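PDB 7C6O: cobalamin biosynthesis protein CobN from Mycobacterium tuberculosis, which probably inserts cobalt into the corrin ring during cobalamin biosynthesis, acting as the large, catalytic subunit of cobaltochelatase. Local coordinates for residues Tyr843-Lys848 with Ser889-Ala894; Val257-Ala262 with Val312-Phe317. All blocks are in the same frame, centred on the assembly; numbering follows the deposited sequence.

Contact 1. Residues Tyr843-Lys848 with Ser889-Ala894; sequences YSVDPK and SAMRTA
M891, on the last turn of helix 887-893, which follows strand 880-885 of an eight-stranded mixed sheet, lays its thioether against S844 in the loop that leads to helix 853-874. Its CG stands anti to the carbonyl carbon (chi1 -65°), and from there the chain runs fully extended, so CG, SD and CE all pass alongside the serine. S844 CB sits 3.5 Å from M891 SD, and S844 OG meets the terminal methyl, M891 CE, at 3.4 Å. V845 comes in further back, nearer the helix backbone. One branch, V845 CG1, lies 3.8 Å from the carbonyl oxygen M891 O; the other, V845 CG2, faces M891 CG at 4.2 Å. T599 of helix 595-604 touches both S844 and M891.

No polar bond links the two segments; some lie within each, and D846 also salt-bridges R917. D846 OD1 accepts from K848 N at 3.1 Å, an Asx turn, with the N-H coming from above the carboxylate plane. On the helix, S889 O is gripped from opposite faces by T893 N and T893 OG1. This buried joint of loop and helix end rests on van der Waals contact, mostly apolar, with S844 OG and M891 O as its polar members.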
loop_
_atom_site.group_PDB
_atom_site.type_symbol
_atom_site.label_atom_id
_atom_site.label_comp_id
_atom_site.label_asym_id
_atom_site.label_seq_id
_atom_site.Cartn_x
_atom_site.Cartn_y
_atom_site.Cartn_z
ATOM N N TYR A 843 3.875 1.222 -8.600
ATOM C CA TYR A 843 2.614 1.857 -8.256
ATOM C C TYR A 843 1.572 0.768 -8.022
ATOM O O TYR A 843 1.851 -0.426 -8.157
ATOM C CB TYR A 843 2.180 2.840 -9.347
ATOM C CG TYR A 843 2.049 2.251 -10.737
ATOM C CD1 TYR A 843 0.866 1.646 -11.151
ATOM C CD2 TYR A 843 3.098 2.325 -11.647
ATOM C CE1 TYR A 843 0.738 1.118 -12.425
ATOM C CE2 TYR A 843 2.975 1.803 -12.926
ATOM C CZ TYR A 843 1.793 1.203 -13.309
ATOM O OH TYR A 843 1.667 0.682 -14.579
ATOM N N SER A 844 0.354 1.180 -7.662
ATOM C CA SER A 844 -0.675 0.213 -7.314
ATOM C C SER A 844 -1.876 0.422 -8.223
ATOM O O SER A 844 -1.848 0.008 -9.391
ATOM C CB SER A 844 -1.022 0.301 -5.823
ATOM O OG SER A 844 -1.368 1.622 -5.446
ATOM N N VAL A 845 -2.951 1.040 -7.733
ATOM C CA VAL A 845 -4.224 1.065 -8.439
ATOM C C VAL A 845 -4.815 2.466 -8.397
ATOM O O VAL A 845 -4.436 3.308 -7.580
ATOM C CB VAL A 845 -5.230 0.055 -7.839
ATOM C CG1 VAL A 845 -4.695 -1.365 -7.952
ATOM C CG2 VAL A 845 -5.540 0.403 -6.387
ATOM N N ASP A 846 -5.749 2.707 -9.306
ATOM C CA ASP A 846 -6.614 3.874 -9.227
ATOM C C ASP A 846 -7.568 3.652 -8.064
ATOM O O ASP A 846 -8.432 2.769 -8.152
ATOM C CB ASP A 846 -7.375 4.069 -10.543
ATOM C CG ASP A 846 -8.340 5.248 -10.510
ATOM O OD1 ASP A 846 -8.411 5.965 -9.491
ATOM O OD2 ASP A 846 -9.039 5.458 -11.524
ATOM N N PRO A 847 -7.454 4.403 -6.966
ATOM C CA PRO A 847 -8.277 4.112 -5.782
ATOM C C PRO A 847 -9.749 4.428 -5.964
ATOM O O PRO A 847 -10.556 4.009 -5.124
ATOM C CB PRO A 847 -7.652 4.998 -4.700
ATOM C CG PRO A 847 -7.090 6.159 -5.468
ATOM C CD PRO A 847 -6.590 5.581 -6.769
ATOM N N LYS A 848 -10.124 5.155 -7.016
ATOM C CA LYS A 848 -11.524 5.410 -7.332
ATOM C C LYS A 848 -12.111 4.368 -8.274
ATOM O O LYS A 848 -13.282 4.484 -8.655
ATOM C CB LYS A 848 -11.677 6.810 -7.944
ATOM C CG LYS A 848 -11.301 7.940 -6.990
ATOM C CD LYS A 848 -11.111 9.264 -7.723
ATOM C CE LYS A 848 -12.416 9.778 -8.308
ATOM N NZ LYS A 848 -13.415 10.098 -7.251
ATOM N N SER A 889 -4.485 -5.951 0.123
ATOM C CA SER A 889 -5.355 -6.905 -0.557
ATOM C C SER A 889 -6.146 -6.232 -1.670
ATOM O O SER A 889 -6.295 -6.795 -2.761
ATOM C CB SER A 889 -6.307 -7.553 0.448
ATOM O OG SER A 889 -5.591 -8.211 1.479
ATOM N N ALA A 890 -6.676 -5.035 -1.411
ATOM C CA ALA A 890 -7.385 -4.311 -2.459
ATOM C C ALA A 890 -6.468 -4.000 -3.632
ATOM O O ALA A 890 -6.916 -3.978 -4.783
ATOM C CB ALA A 890 -7.989 -3.023 -1.897
ATOM N N MET A 891 -5.181 -3.776 -3.368
ATOM C CA MET A 891 -4.245 -3.492 -4.449
ATOM C C MET A 891 -3.833 -4.754 -5.200
ATOM O O MET A 891 -3.527 -4.681 -6.395
ATOM C CB MET A 891 -3.015 -2.779 -3.894
ATOM C CG MET A 891 -3.312 -1.407 -3.318
ATOM S SD MET A 891 -1.862 -0.680 -2.542
ATOM C CE MET A 891 -2.425 1.007 -2.302
ATOM N N ARG A 892 -3.812 -5.908 -4.524
ATOM C CA ARG A 892 -3.475 -7.160 -5.196
ATOM C C ARG A 892 -4.604 -7.642 -6.100
ATOM O O ARG A 892 -4.345 -8.275 -7.133
ATOM C CB ARG A 892 -3.165 -8.256 -4.174
ATOM C CG ARG A 892 -1.898 -8.093 -3.345
ATOM C CD ARG A 892 -1.721 -9.328 -2.449
ATOM N NE ARG A 892 -0.575 -9.232 -1.553
ATOM C CZ ARG A 892 -0.631 -9.409 -0.237
ATOM N NH1 ARG A 892 -1.782 -9.711 0.352
ATOM N NH2 ARG A 892 0.471 -9.301 0.488
ATOM N N THR A 893 -5.855 -7.379 -5.721
ATOM C CA THR A 893 -7.012 -7.971 -6.375
ATOM C C THR A 893 -7.911 -6.968 -7.081
ATOM O O THR A 893 -8.863 -7.391 -7.751
ATOM C CB THR A 893 -7.871 -8.730 -5.354
ATOM O OG1 THR A 893 -8.475 -7.788 -4.461
ATOM C CG2 THR A 893 -7.022 -9.704 -4.549
ATOM N N ALA A 894 -7.648 -5.670 -6.942
ATOM C CA ALA A 894 -8.532 -4.596 -7.391
ATOM C C ALA A 894 -9.871 -4.603 -6.655
ATOM O O ALA A 894 -10.867 -4.085 -7.169
ATOM C CB ALA A 894 -8.750 -4.631 -8.910
#

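Contact 2. Residues Val257-Ala262 with Val312-Phe317; sequences VKPAAA and VAVPEF
P259 opens a short 3-10 turn, 259-261, and presses its ring against V314 and F317, at the C-terminal end of helix 305-313. Both segments belong to the alpha/beta part of the chain built round a mixed sheet. The turn follows strand 246-249, while helix 305-313 lies in the beta-alpha-beta crossover connection between the neighbouring parallel strands 283-289 and 321-331. The contact therefore ties a loop beyond one strand to the end of a helix in a crossover.

The aromatic part is a CH-pi contact. P259 CB lies over one face of the F317 ring, 4.1 Å from the centroid and 20° off the normal, shifted toward the rim at CE2. F317 CG is anti to the carbonyl carbon, which swings the ring out toward the proline. A313 O, from F317's own segment, meets the ring at its edge, in plane, and W271 meets it with the two ring planes at about 60°.

Other apolar contacts adjoin it. P259 CG packs on V314 CG2 at 3.8 Å, with V314 CG1 close behind; chi1 of 177° turns both methyls to the proline. A262, three residues on from P259, adds its methyl, CB lying 4.2 Å from F317 CE2.

No hydrogen bond crosses between the two segments. A261 N bonds to K258 O, and on the other side there is a helical i+4 bond from E316 N to V312 O and a tighter i+3 bond from F317 N to V314 O at 2.8 Å. E316 itself points elsewhere, into a salt bridge with R603 of helix 595-604. The carbonyl of the proline has two neighbours: P259 O takes the hydrogen bond from A262 N at 3.0 Å, and F317 CE2 lies 3.3 Å from the same oxygen.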
loop_
_atom_site.group_PDB
_atom_site.type_symbol
_atom_site.label_atom_id
_atom_site.label_comp_id
_atom_site.label_asym_id
_atom_site.label_seq_id
_atom_site.Cartn_x
_atom_site.Cartn_y
_atom_site.Cartn_z
ATOM N N VAL A 257 -4.362 9.258 -19.069
ATOM C CA VAL A 257 -5.594 9.803 -18.515
ATOM C C VAL A 257 -6.529 8.730 -17.978
ATOM O O VAL A 257 -7.583 9.068 -17.434
ATOM C CB VAL A 257 -6.334 10.685 -19.542
ATOM C CG1 VAL A 257 -5.478 11.873 -19.941
ATOM C CG2 VAL A 257 -6.741 9.866 -20.761
ATOM N N LYS A 258 -6.185 7.449 -18.112
ATOM C CA LYS A 258 -7.019 6.351 -17.618
ATOM C C LYS A 258 -6.161 5.396 -16.796
ATOM O O LYS A 258 -5.843 4.284 -17.237
ATOM C CB LYS A 258 -7.702 5.619 -18.775
ATOM C CG LYS A 258 -8.830 4.698 -18.342
ATOM C CD LYS A 258 -9.437 3.965 -19.528
ATOM C CE LYS A 258 -9.933 4.939 -20.583
ATOM N NZ LYS A 258 -10.822 4.260 -21.567
ATOM N N PRO A 259 -5.774 5.800 -15.582
ATOM C CA PRO A 259 -4.888 4.941 -14.777
ATOM C C PRO A 259 -5.490 3.587 -14.444
ATOM O O PRO A 259 -4.742 2.615 -14.277
ATOM C CB PRO A 259 -4.640 5.779 -13.513
ATOM C CG PRO A 259 -5.788 6.736 -13.452
ATOM C CD PRO A 259 -6.122 7.048 -14.882
ATOM N N ALA A 260 -6.820 3.489 -14.357
ATOM C CA ALA A 260 -7.457 2.209 -14.068
ATOM C C ALA A 260 -7.130 1.144 -15.107
ATOM O O ALA A 260 -7.228 -0.049 -14.806
ATOM C CB ALA A 260 -8.974 2.383 -13.971
ATOM N N ALA A 261 -6.745 1.536 -16.318
ATOM C CA ALA A 261 -6.427 0.574 -17.362
ATOM C C ALA A 261 -4.942 0.245 -17.432
ATOM O O ALA A 261 -4.527 -0.493 -18.332
ATOM C CB ALA A 261 -6.911 1.093 -18.720
ATOM N N ALA A 262 -4.134 0.764 -16.505
ATOM C CA ALA A 262 -2.684 0.625 -16.572
ATOM C C ALA A 262 -2.086 -0.081 -15.360
ATOM O O ALA A 262 -0.857 -0.117 -15.228
ATOM C CB ALA A 262 -2.031 2.001 -16.737
ATOM N N VAL A 312 -1.324 12.014 -5.494
ATOM C CA VAL A 312 -0.477 10.966 -4.936
ATOM C C VAL A 312 -0.639 9.674 -5.727
ATOM O O VAL A 312 0.305 9.217 -6.381
ATOM C CB VAL A 312 -0.778 10.746 -3.441
ATOM C CG1 VAL A 312 0.091 9.621 -2.887
ATOM C CG2 VAL A 312 -0.531 12.024 -2.658
ATOM N N ALA A 313 -1.839 9.084 -5.691
ATOM C CA ALA A 313 -2.019 7.727 -6.206
ATOM C C ALA A 313 -1.697 7.637 -7.695
ATOM O O ALA A 313 -0.970 6.736 -8.131
ATOM C CB ALA A 313 -3.447 7.246 -5.940
ATOM N N VAL A 314 -2.239 8.550 -8.494
ATOM C CA VAL A 314 -2.013 8.518 -9.938
ATOM C C VAL A 314 -0.608 9.025 -10.265
ATOM O O VAL A 314 0.067 8.412 -11.105
ATOM C CB VAL A 314 -3.101 9.300 -10.693
ATOM C CG1 VAL A 314 -2.813 9.313 -12.191
ATOM C CG2 VAL A 314 -4.465 8.680 -10.430
ATOM N N PRO A 315 -0.107 10.106 -9.651
ATOM C CA PRO A 315 1.300 10.478 -9.894
ATOM C C PRO A 315 2.300 9.366 -9.601
ATOM O O PRO A 315 3.391 9.373 -10.183
ATOM C CB PRO A 315 1.506 11.680 -8.963
ATOM C CG PRO A 315 0.173 12.318 -8.919
ATOM C CD PRO A 315 -0.812 11.169 -8.906
ATOM N N GLU A 316 1.964 8.411 -8.726
ATOM C CA GLU A 316 2.837 7.256 -8.520
ATOM C C GLU A 316 2.980 6.418 -9.784
ATOM O O GLU A 316 4.001 5.740 -9.963
ATOM C CB GLU A 316 2.309 6.387 -7.373
ATOM C CG GLU A 316 2.528 6.983 -5.993
ATOM C CD GLU A 316 1.869 6.170 -4.890
ATOM O OE1 GLU A 316 1.023 5.301 -5.201
ATOM O OE2 GLU A 316 2.195 6.410 -3.710
ATOM N N PHE A 317 1.970 6.434 -10.663
ATOM C CA PHE A 317 2.076 5.704 -11.924
ATOM C C PHE A 317 3.224 6.230 -12.775
ATOM O O PHE A 317 3.772 5.493 -13.602
ATOM C CB PHE A 317 0.767 5.800 -12.715
ATOM C CG PHE A 317 -0.331 4.887 -12.228
ATOM C CD1 PHE A 317 -0.798 4.958 -10.924
ATOM C CD2 PHE A 317 -0.931 3.992 -13.099
ATOM C CE1 PHE A 317 -1.821 4.131 -10.493
ATOM C CE2 PHE A 317 -1.955 3.163 -12.677
ATOM C CZ PHE A 317 -2.401 3.231 -11.371
#

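Y843 joins the two contacts, whose centres are about 10 Å apart. It starts the loop of contact 1 but turns its ring into contact 2, stacking on F317 with Y843 CE1 3.4 Å from F317 CE2, while its hydroxyl OH lies 2.7 Å from A262 O, a probable hydrogen bond. Another touch comes further along the loop, where P847 CD meets A313 CB at 3.7 Å. Helix 595-604 borders both, through T599. A glycerol, probably from the crystallisation liquor, lies about 3 Å from the side chain of V845, and D846 N hydrogen-bonds to a glycerol, which may mark a pocket here. The sodium site at D125 and S127 involves neither contact.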